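Local structure of Lys-gingipain W83 (Porphyromonas gingivalis, 4ITC) at residues A[37-42]-A[133-138]; A[63-68]-A[105-110]; A[151-156]-A[160-165]. The protein cleaves proteins after lysine as a secreted cysteine protease, of which this chain is the calcium-binding K1 adhesin domain. All blocks are in the same frame, centred on the assembly; numbering follows the deposited sequence.

Interaction 1: residues A[37-42]-A[133-138]. With CA (calcium ion), chain C.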
loop_
_atom_site.group_PDB
_atom_site.type_symbol
_atom_site.label_atom_id
_atom_site.label_comp_id
_atom_site.label_asym_id
_atom_site.label_seq_id
_atom_site.Cartn_x
_atom_site.Cartn_y
_atom_site.Cartn_z
ATOM N N ALA A 37 5.361 -12.730 -3.412
ATOM C CA ALA A 37 6.706 -12.213 -3.499
ATOM C C ALA A 37 6.689 -10.696 -3.562
ATOM O O ALA A 37 5.828 -10.121 -4.203
ATOM C CB ALA A 37 7.390 -12.750 -4.753
ATOM N N GLY A 38 7.688 -10.090 -2.964
ATOM C CA GLY A 38 7.884 -8.653 -3.098
ATOM C C GLY A 38 8.539 -8.203 -4.385
ATOM O O GLY A 38 8.782 -8.973 -5.350
ATOM N N TYR A 39 8.759 -6.910 -4.469
ATOM C CA TYR A 39 9.446 -6.334 -5.620
ATOM C C TYR A 39 10.941 -6.579 -5.447
ATOM O O TYR A 39 11.550 -6.108 -4.510
ATOM C CB TYR A 39 9.145 -4.847 -5.766
ATOM C CG TYR A 39 9.992 -4.279 -6.869
ATOM C CD1 TYR A 39 9.742 -4.611 -8.185
ATOM C CD2 TYR A 39 11.079 -3.508 -6.573
ATOM C CE1 TYR A 39 10.586 -4.186 -9.196
ATOM C CE2 TYR A 39 11.910 -3.046 -7.580
ATOM C CZ TYR A 39 11.631 -3.393 -8.880
ATOM O OH TYR A 39 12.469 -2.926 -9.868
ATOM N N ASN A 40 11.505 -7.355 -6.364
ATOM C CA ASN A 40 12.934 -7.675 -6.339
ATOM C C ASN A 40 13.399 -8.086 -4.956
ATOM O O ASN A 40 14.487 -7.724 -4.510
ATOM C CB ASN A 40 13.741 -6.489 -6.905
ATOM C CG ASN A 40 15.225 -6.804 -7.117
ATOM O OD1 ASN A 40 16.099 -5.905 -7.022
ATOM N ND2 ASN A 40 15.521 -8.053 -7.390
ATOM N N SER A 41 12.549 -8.838 -4.268
ATOM C CA SER A 41 12.728 -9.182 -2.869
ATOM C C SER A 41 11.667 -10.186 -2.437
ATOM O O SER A 41 10.683 -10.348 -3.102
ATOM C CB SER A 41 12.697 -7.943 -1.993
ATOM O OG SER A 41 11.414 -7.333 -1.973
ATOM N N ASN A 42 11.877 -10.759 -1.248
ATOM C CA ASN A 42 11.116 -11.878 -0.702
ATOM C C ASN A 42 9.795 -11.505 0.008
ATOM O O ASN A 42 8.861 -12.308 0.124
ATOM C CB ASN A 42 12.033 -12.555 0.331
ATOM C CG ASN A 42 11.577 -13.954 0.711
ATOM O OD1 ASN A 42 11.531 -14.845 -0.140
ATOM N ND2 ASN A 42 11.291 -14.168 1.994
ATOM N N GLY A 133 0.261 -9.336 -11.375
ATOM C CA GLY A 133 0.341 -8.004 -11.944
ATOM C C GLY A 133 1.777 -7.471 -11.971
ATOM O O GLY A 133 2.577 -7.847 -11.149
ATOM N N THR A 134 2.083 -6.585 -12.915
ATOM C CA THR A 134 3.410 -5.975 -12.995
ATOM C C THR A 134 3.582 -5.003 -11.824
ATOM O O THR A 134 2.639 -4.226 -11.540
ATOM C CB THR A 134 3.533 -5.127 -14.296
ATOM N N TRP A 135 4.782 -4.988 -11.223
ATOM C CA TRP A 135 5.159 -3.933 -10.251
ATOM C C TRP A 135 5.400 -2.616 -10.943
ATOM O O TRP A 135 6.137 -2.557 -11.947
ATOM C CB TRP A 135 6.383 -4.338 -9.466
ATOM C CG TRP A 135 6.191 -5.456 -8.481
ATOM C CD1 TRP A 135 6.519 -6.801 -8.647
ATOM C CD2 TRP A 135 5.663 -5.344 -7.145
ATOM N NE1 TRP A 135 6.217 -7.486 -7.518
ATOM C CE2 TRP A 135 5.675 -6.638 -6.577
ATOM C CE3 TRP A 135 5.172 -4.269 -6.374
ATOM C CZ2 TRP A 135 5.222 -6.891 -5.271
ATOM C CZ3 TRP A 135 4.719 -4.529 -5.078
ATOM C CH2 TRP A 135 4.776 -5.844 -4.534
ATOM N N ARG A 136 4.802 -1.555 -10.418
ATOM C CA ARG A 136 5.018 -0.189 -10.872
ATOM C C ARG A 136 5.483 0.673 -9.720
ATOM O O ARG A 136 5.079 0.454 -8.578
ATOM C CB ARG A 136 3.764 0.379 -11.501
ATOM C CG ARG A 136 3.383 -0.440 -12.740
ATOM C CD ARG A 136 2.303 0.239 -13.560
ATOM N NE ARG A 136 2.701 1.617 -13.875
ATOM C CZ ARG A 136 3.254 2.078 -15.004
ATOM N NH1 ARG A 136 3.471 1.306 -16.074
ATOM N NH2 ARG A 136 3.550 3.366 -15.044
ATOM N N GLN A 137 6.309 1.653 -10.007
ATOM C CA GLN A 137 6.861 2.530 -9.005
ATOM C C GLN A 137 6.110 3.864 -9.017
ATOM O O GLN A 137 5.778 4.397 -10.074
ATOM C CB GLN A 137 8.352 2.746 -9.231
ATOM C CG GLN A 137 8.959 3.493 -8.059
ATOM C CD GLN A 137 10.429 3.696 -8.146
ATOM O OE1 GLN A 137 10.929 4.019 -9.212
ATOM N NE2 GLN A 137 11.135 3.555 -7.009
ATOM N N LYS A 138 5.858 4.417 -7.834
ATOM C CA LYS A 138 5.145 5.687 -7.681
ATOM C C LYS A 138 6.046 6.640 -6.896
ATOM O O LYS A 138 6.816 6.226 -6.033
ATOM C CB LYS A 138 3.838 5.493 -6.892
ATOM C CG LYS A 138 2.913 4.396 -7.389
ATOM C CD LYS A 138 2.320 4.686 -8.745
ATOM C CE LYS A 138 1.708 3.436 -9.325
ATOM N NZ LYS A 138 1.107 3.757 -10.648
HETATM CA CA CA C . 10.386 -6.206 -0.067
HETATM O O HOH W 1 7.521 -10.043 -7.509
#
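Tyr39 turns its ring to the far side of CB from its own backbone N (chi1 174°), and Trp135 swings its indole to lie trans to its carbonyl carbon (chi1 -70°). The two side chains run antiparallel alongside one another. The contact sits on the surface of the cleaved adhesin beta sandwich. It joins the loop between strands 29-32 and 43-48 to the residues that lead into strand 136-142. The rings form an edge-to-face (T-shaped) pair, with the Tyr39 edge toward the Trp135 face. The Tyr39 ring and the five-membered ring of Trp135 are tilted by 66°, and their centroids lie 5.4 Å apart. A CH-pi contact supports the pair: Tyr39 CB stands 3.9 Å from the centroid of the Trp135 five-membered ring, over its face. Tyr39 CD1 also meets Trp135 CB at 3.6 Å. Ala37 O comes to the edge of the indole, near the ring plane, 3.5 Å from Trp135 CZ2. Trp135 also touches Asp163 and Asp165 of strand 161-171, and Tyr39 stacks with Trp80 as well. The same loop serves a calcium site. Ser41 OG binds the calcium ion at 2.4 Å and donates a hydrogen bond to Tyr39 O at 2.8 Å, rising well out of the carbonyl plane. The Tyr39 N-H is hydrogen-bonded to Asp165, another calcium ligand, so the backbone of the aromatic residue is tied to the metal shell. On the indole NH side a water bridges the segments: it accepts from Trp135 NE1 at 2.9 Å and donates to Gly38 O at 2.7 Å.

Interaction 2: residues A[63-68]-A[105-110]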
loop_
_atom_site.group_PDB
_atom_site.type_symbol
_atom_site.label_atom_id
_atom_site.label_comp_id
_atom_site.label_asym_id
_atom_site.label_seq_id
_atom_site.Cartn_x
_atom_site.Cartn_y
_atom_site.Cartn_z
ATOM N N TYR A 63 -5.817 0.904 6.448
ATOM C CA TYR A 63 -4.738 1.880 6.470
ATOM C C TYR A 63 -3.473 1.235 6.958
ATOM O O TYR A 63 -3.484 0.453 7.905
ATOM C CB TYR A 63 -5.017 3.035 7.397
ATOM C CG TYR A 63 -6.195 3.951 7.039
ATOM C CD1 TYR A 63 -7.497 3.561 7.190
ATOM C CD2 TYR A 63 -5.957 5.238 6.614
ATOM C CE1 TYR A 63 -8.534 4.414 6.891
ATOM C CE2 TYR A 63 -6.989 6.098 6.322
ATOM C CZ TYR A 63 -8.286 5.667 6.488
ATOM O OH TYR A 63 -9.324 6.522 6.229
ATOM N N LEU A 64 -2.364 1.573 6.308
ATOM C CA LEU A 64 -1.006 1.226 6.750
ATOM C C LEU A 64 -0.281 2.563 6.867
ATOM O O LEU A 64 -0.174 3.307 5.877
ATOM C CB LEU A 64 -0.333 0.333 5.727
ATOM C CG LEU A 64 1.130 0.010 5.987
ATOM C CD1 LEU A 64 1.351 -0.792 7.256
ATOM C CD2 LEU A 64 1.718 -0.699 4.781
ATOM N N ILE A 65 0.232 2.848 8.065
ATOM C CA ILE A 65 0.716 4.173 8.389
ATOM C C ILE A 65 2.152 4.103 8.890
ATOM O O ILE A 65 2.475 3.257 9.725
ATOM C CB ILE A 65 -0.197 4.805 9.471
ATOM C CG1 ILE A 65 -1.640 4.972 8.931
ATOM C CG2 ILE A 65 0.324 6.161 9.953
ATOM C CD1 ILE A 65 -2.692 5.000 10.005
ATOM N N THR A 66 2.987 4.983 8.359
ATOM C CA THR A 66 4.384 5.099 8.786
ATOM C C THR A 66 4.559 5.450 10.249
ATOM O O THR A 66 3.671 5.974 10.901
ATOM C CB THR A 66 5.145 6.139 7.954
ATOM O OG1 THR A 66 4.620 7.427 8.270
ATOM C CG2 THR A 66 5.100 5.848 6.436
ATOM N N PRO A 67 5.757 5.150 10.772
ATOM C CA PRO A 67 6.155 5.833 11.989
ATOM C C PRO A 67 6.189 7.349 11.785
ATOM O O PRO A 67 6.145 7.840 10.643
ATOM C CB PRO A 67 7.586 5.282 12.218
ATOM C CG PRO A 67 7.725 4.073 11.424
ATOM C CD PRO A 67 6.822 4.280 10.247
ATOM N N ALA A 68 6.279 8.081 12.878
ATOM C CA ALA A 68 6.357 9.523 12.787
ATOM C C ALA A 68 7.573 9.961 11.991
ATOM O O ALA A 68 8.659 9.402 12.142
ATOM C CB ALA A 68 6.423 10.125 14.187
ATOM N N SER A 105 -9.059 9.556 10.615
ATOM C CA SER A 105 -9.647 10.864 10.364
ATOM C C SER A 105 -8.660 11.994 10.120
ATOM O O SER A 105 -9.049 13.035 9.578
ATOM C CB SER A 105 -10.541 11.250 11.531
ATOM O OG SER A 105 -9.779 11.343 12.731
ATOM N N ASN A 106 -7.396 11.791 10.492
ATOM C CA ASN A 106 -6.324 12.765 10.224
ATOM C C ASN A 106 -5.792 12.733 8.802
ATOM O O ASN A 106 -5.036 13.632 8.414
ATOM C CB ASN A 106 -5.159 12.523 11.183
ATOM C CG ASN A 106 -5.561 12.716 12.623
ATOM O OD1 ASN A 106 -5.327 11.862 13.472
ATOM N ND2 ASN A 106 -6.178 13.853 12.904
ATOM N N PHE A 107 -6.158 11.705 8.035
ATOM C CA PHE A 107 -5.638 11.555 6.677
ATOM C C PHE A 107 -6.631 12.054 5.659
ATOM O O PHE A 107 -7.495 11.325 5.239
ATOM C CB PHE A 107 -5.276 10.088 6.431
ATOM C CG PHE A 107 -4.107 9.668 7.262
ATOM C CD1 PHE A 107 -2.828 10.142 6.983
ATOM C CD2 PHE A 107 -4.292 8.883 8.395
ATOM C CE1 PHE A 107 -1.752 9.793 7.788
ATOM C CE2 PHE A 107 -3.219 8.544 9.197
ATOM C CZ PHE A 107 -1.949 8.985 8.874
ATOM N N THR A 108 -6.532 13.330 5.324
ATOM C CA THR A 108 -7.484 13.902 4.380
ATOM C C THR A 108 -6.832 14.471 3.116
ATOM O O THR A 108 -7.511 14.617 2.078
ATOM C CB THR A 108 -8.295 15.014 5.067
ATOM O OG1 THR A 108 -7.410 15.983 5.630
ATOM C CG2 THR A 108 -9.153 14.406 6.207
ATOM N N ASN A 109 -5.525 14.718 3.178
ATOM C CA ASN A 109 -4.839 15.244 2.013
ATOM C C ASN A 109 -4.376 14.071 1.175
ATOM O O ASN A 109 -3.309 13.510 1.511
ATOM C CB ASN A 109 -3.659 16.101 2.459
ATOM C CG ASN A 109 -2.944 16.745 1.284
ATOM O OD1 ASN A 109 -3.368 16.591 0.143
ATOM N ND2 ASN A 109 -1.821 17.378 1.551
ATOM N N ALA A 110 -5.174 13.691 0.175
ATOM C CA ALA A 110 -4.812 12.615 -0.758
ATOM C C ALA A 110 -3.819 13.151 -1.728
ATOM O O ALA A 110 -4.159 14.008 -2.584
ATOM C CB ALA A 110 -5.981 12.018 -1.522
#
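Thr66 OG1, next in the chain to the Ile65 that packs on Phe107, is gripped by two backbone groups. It donates to Pro67 O at 2.9 Å, approaching at a tilt of 29° from the carbonyl plane. It is also hydrogen-bonded to the N of Val149. These bonds fix the chain just where strand 62-65 ends. The contact itself is apolar and buried, and three side chains make it. Phe107 supplies the ring, and Ile65 meets its outer end with three carbons. Ile65 CD1 lies 3.7 Å from Phe107 CE2, and Ile65 CG1 lies 3.9 Å from the same atom. Ile65 CG2 meets Phe107 CZ at 3.8 Å. Both branches of the isoleucine are therefore used, and the two side chains meet at a slant. The Phe107 ring swings to the side of CB away from its own carbonyl carbon (chi1 -68°), and this carries CE2 and CZ to Ile65. Tyr63 contributes more loosely. Its ring edge, through CE2, stands 4.3 Å from Phe107 CB. Asn106 OD1, in the 3-10 segment before Phe107, accepts a bond from Asp103 N. In the beta sandwich, strand 62-65 and strand 109-115 belong to the same five-stranded antiparallel sheet but are separated by strands 148-153 and 92-98. Phe107, in the loop leading toward strand 109-115, spans that gap over the outer face of the sheet. On its way to Ile65 it also touches Ala150 of strand 148-153 and Tyr96 and Ser98 of strand 92-98, while strand 17-20 flanks Tyr63 and Ile65 on their other side.

Interaction 3: residues A[151-156]-A[160-165]; sequences FRHFQS and FYIDLD. With CA (calcium ion), chain C.
His153 and Ile162 meet face to methyl, and Phe151 and Leu164 repeat the theme two residues along each strand. This is the interior of a beta sandwich. Strand 148-153 belongs to the five-stranded antiparallel sheet, strand 161-171 to the six-stranded one. Alternate residues of each strand point to the other sheet. The His153 imidazole lies flat against Ile162 CG2. This methyl is 3.5 Å from the ring centroid and only 2° from the ring normal, in a CH-pi contact over the middle of the ring. Its nearest ring atom is His153 ND1, at 3.6 Å. The ring is held in this orientation from its rim: ND1 is hydrogen-bonded to Ser47 OG and NE2 to Glu91 OE1. Both nitrogens of the buried ring are satisfied at its rim, and Ile162 packs over one face. With CG1 trans to the backbone N (chi1 -176°), Ile162 CG2 lies between the backbone N and the carbonyl carbon and faces the ring. Phe151 and Leu164 lie nearly perpendicular. Leu164 has two conformers. In one of them CD2 lies over one face of Phe151, 3.9 Å from the ring centroid, a second but less certain CH-pi contact. It is displaced toward the rim, with Phe151 CG nearest at 3.7 Å. Val95 flanks Phe151, while Phe79 and Val45 flank Leu164. The next residue along strand 161-171 turns away from the interior toward a calcium site, completed by Ser7, Glu9, Ser41, Gly43 and Glu166. There Asp165 grips the calcium ion with both carboxylate oxygens, OD1 at 2.4 Å and OD2 at 2.5 Å.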
loop_
_atom_site.group_PDB
_atom_site.type_symbol
_atom_site.label_atom_id
_atom_site.label_comp_id
_atom_site.label_asym_id
_atom_site.label_seq_id
_atom_site.Cartn_x
_atom_site.Cartn_y
_atom_site.Cartn_z
ATOM N N PHE A 151 -1.119 4.713 3.628
ATOM C CA PHE A 151 -1.559 3.975 2.435
ATOM C C PHE A 151 -2.914 3.364 2.734
ATOM O O PHE A 151 -3.041 2.588 3.703
ATOM C CB PHE A 151 -0.558 2.856 2.122
ATOM C CG PHE A 151 0.861 3.351 1.863
ATOM C CD1 PHE A 151 1.747 3.523 2.901
ATOM C CD2 PHE A 151 1.249 3.710 0.587
ATOM C CE1 PHE A 151 3.028 4.002 2.691
ATOM C CE2 PHE A 151 2.547 4.161 0.367
ATOM C CZ PHE A 151 3.421 4.319 1.397
ATOM N N ARG A 152 -3.925 3.716 1.947
ATOM C CA ARG A 152 -5.287 3.341 2.234
ATOM C C ARG A 152 -5.842 2.520 1.093
ATOM O O ARG A 152 -5.875 2.968 -0.052
ATOM C CB ARG A 152 -6.154 4.583 2.386
ATOM C CG ARG A 152 -7.573 4.347 2.869
ATOM C CD ARG A 152 -8.366 5.655 2.832
ATOM N NE ARG A 152 -9.738 5.424 3.254
ATOM C CZ ARG A 152 -10.710 6.286 3.123
ATOM N NH1 ARG A 152 -10.504 7.452 2.528
ATOM N NH2 ARG A 152 -11.913 5.957 3.579
ATOM N N HIS A 153 -6.276 1.301 1.396
ATOM C CA HIS A 153 -6.985 0.423 0.434
ATOM C C HIS A 153 -8.453 0.527 0.707
ATOM O O HIS A 153 -8.890 0.143 1.771
ATOM C CB HIS A 153 -6.509 -1.010 0.614
ATOM C CG HIS A 153 -7.085 -1.971 -0.365
ATOM N ND1 HIS A 153 -7.172 -3.327 -0.110
ATOM C CD2 HIS A 153 -7.469 -1.805 -1.643
ATOM C CE1 HIS A 153 -7.637 -3.942 -1.180
ATOM N NE2 HIS A 153 -7.835 -3.034 -2.123
ATOM N N PHE A 154 -9.200 1.098 -0.239
ATOM C CA PHE A 154 -10.602 1.467 0.022
ATOM C C PHE A 154 -11.317 1.607 -1.296
ATOM O O PHE A 154 -10.679 1.589 -2.338
ATOM C CB PHE A 154 -10.741 2.765 0.881
ATOM C CG PHE A 154 -10.431 4.046 0.131
ATOM C CD1 PHE A 154 -9.174 4.277 -0.418
ATOM C CD2 PHE A 154 -11.395 5.006 -0.030
ATOM C CE1 PHE A 154 -8.900 5.426 -1.108
ATOM C CE2 PHE A 154 -11.116 6.180 -0.720
ATOM C CZ PHE A 154 -9.880 6.368 -1.285
ATOM N N GLN A 155 -12.645 1.752 -1.249
ATOM C CA GLN A 155 -13.463 1.839 -2.498
ATOM C C GLN A 155 -13.051 0.746 -3.480
ATOM O O GLN A 155 -12.872 0.982 -4.697
ATOM C CB GLN A 155 -13.396 3.229 -3.134
ATOM C CG GLN A 155 -14.197 4.220 -2.317
ATOM C CD GLN A 155 -14.048 5.662 -2.770
ATOM O OE1 GLN A 155 -13.536 5.952 -3.849
ATOM N NE2 GLN A 155 -14.505 6.564 -1.938
ATOM N N SER A 156 -12.834 -0.443 -2.904
ATOM C CA SER A 156 -12.382 -1.618 -3.624
ATOM C C SER A 156 -13.240 -2.789 -3.186
ATOM O O SER A 156 -13.628 -2.919 -2.011
ATOM C CB SER A 156 -10.912 -1.952 -3.310
ATOM O OG SER A 156 -10.048 -0.915 -3.751
ATOM N N PHE A 160 -8.735 -8.910 -5.960
ATOM C CA PHE A 160 -7.963 -9.913 -5.195
ATOM C C PHE A 160 -7.145 -9.206 -4.126
ATOM O O PHE A 160 -7.673 -8.928 -3.058
ATOM C CB PHE A 160 -7.172 -10.869 -6.090
ATOM C CG PHE A 160 -6.650 -12.087 -5.376
ATOM C CD1 PHE A 160 -7.507 -12.876 -4.632
ATOM C CD2 PHE A 160 -5.326 -12.428 -5.438
ATOM C CE1 PHE A 160 -7.044 -14.030 -3.985
ATOM C CE2 PHE A 160 -4.844 -13.588 -4.779
ATOM C CZ PHE A 160 -5.704 -14.367 -4.050
ATOM N N TYR A 161 -5.874 -8.982 -4.364
ATOM C CA TYR A 161 -5.020 -8.203 -3.447
ATOM C C TYR A 161 -4.355 -7.056 -4.155
ATOM O O TYR A 161 -4.029 -7.138 -5.340
ATOM C CB TYR A 161 -3.879 -8.983 -2.803
ATOM C CG TYR A 161 -4.087 -10.384 -2.319
ATOM C CD1 TYR A 161 -5.346 -10.847 -1.898
ATOM C CD2 TYR A 161 -2.988 -11.227 -2.206
ATOM C CE1 TYR A 161 -5.484 -12.148 -1.448
ATOM C CE2 TYR A 161 -3.118 -12.526 -1.739
ATOM C CZ TYR A 161 -4.367 -12.974 -1.366
ATOM O OH TYR A 161 -4.590 -14.252 -0.853
ATOM N N ILE A 162 -4.107 -5.990 -3.385
ATOM C CA ILE A 162 -3.112 -5.010 -3.710
ATOM C C ILE A 162 -1.862 -5.309 -2.880
ATOM O O ILE A 162 -1.947 -5.543 -1.666
ATOM C CB ILE A 162 -3.614 -3.546 -3.491
ATOM C CG1 ILE A 162 -2.546 -2.536 -3.944
ATOM C CG2 ILE A 162 -4.112 -3.280 -2.086
ATOM C CD1 ILE A 162 -3.084 -1.120 -3.957
ATOM N N ASP A 163 -0.711 -5.268 -3.529
ATOM C CA ASP A 163 0.562 -5.486 -2.880
ATOM C C ASP A 163 1.367 -4.167 -2.924
ATOM O O ASP A 163 1.363 -3.471 -3.927
ATOM C CB ASP A 163 1.378 -6.525 -3.612
ATOM C CG ASP A 163 0.721 -7.887 -3.792
ATOM O OD1 ASP A 163 -0.327 -8.242 -3.198
ATOM O OD2 ASP A 163 1.349 -8.663 -4.608
ATOM N N LEU A 164 2.149 -3.937 -1.880
ATOM C CA LEU A 164 2.908 -2.719 -1.672
ATOM C C LEU A 164 4.282 -3.113 -1.143
ATOM O O LEU A 164 4.390 -4.005 -0.283
ATOM C CB LEU A 164 2.181 -1.813 -0.652
ATOM C CG LEU A 164 2.947 -0.621 -0.090
ATOM C CD1 LEU A 164 3.000 0.447 -1.155
ATOM C CD2 LEU A 164 2.248 -0.047 1.147
ATOM N N ASP A 165 5.339 -2.463 -1.663
ATOM C CA ASP A 165 6.709 -2.809 -1.242
ATOM C C ASP A 165 7.652 -1.636 -1.364
ATOM O O ASP A 165 7.380 -0.646 -2.073
ATOM C CB ASP A 165 7.227 -4.011 -2.047
ATOM C CG ASP A 165 8.321 -4.798 -1.333
ATOM O OD1 ASP A 165 8.584 -4.573 -0.136
ATOM O OD2 ASP A 165 8.902 -5.700 -1.983
HETATM CA CA CA C . 10.386 -6.206 -0.067
#

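The three contacts sample different layers of one beta sandwich. Interaction 3 lies between the two sheets, its centre about 14 Å from the centres of the other two. Interactions 1 and 2 lie on opposite sides of the chain's centre, about 22 Å apart between centres, and do not touch. Interaction 1 meets interaction 3 at the six-stranded sheet, where both supply ligands to one calcium ion. Interaction 2 meets interaction 3 at the five-stranded sheet, where strands 62-65 and 148-153 are neighbours. Along the chain, both segments of interaction 2 fall between those of interaction 1, and interaction 3 follows. Only interaction 3 bridges the sheets; interaction 1 holds a loop beside the calcium site.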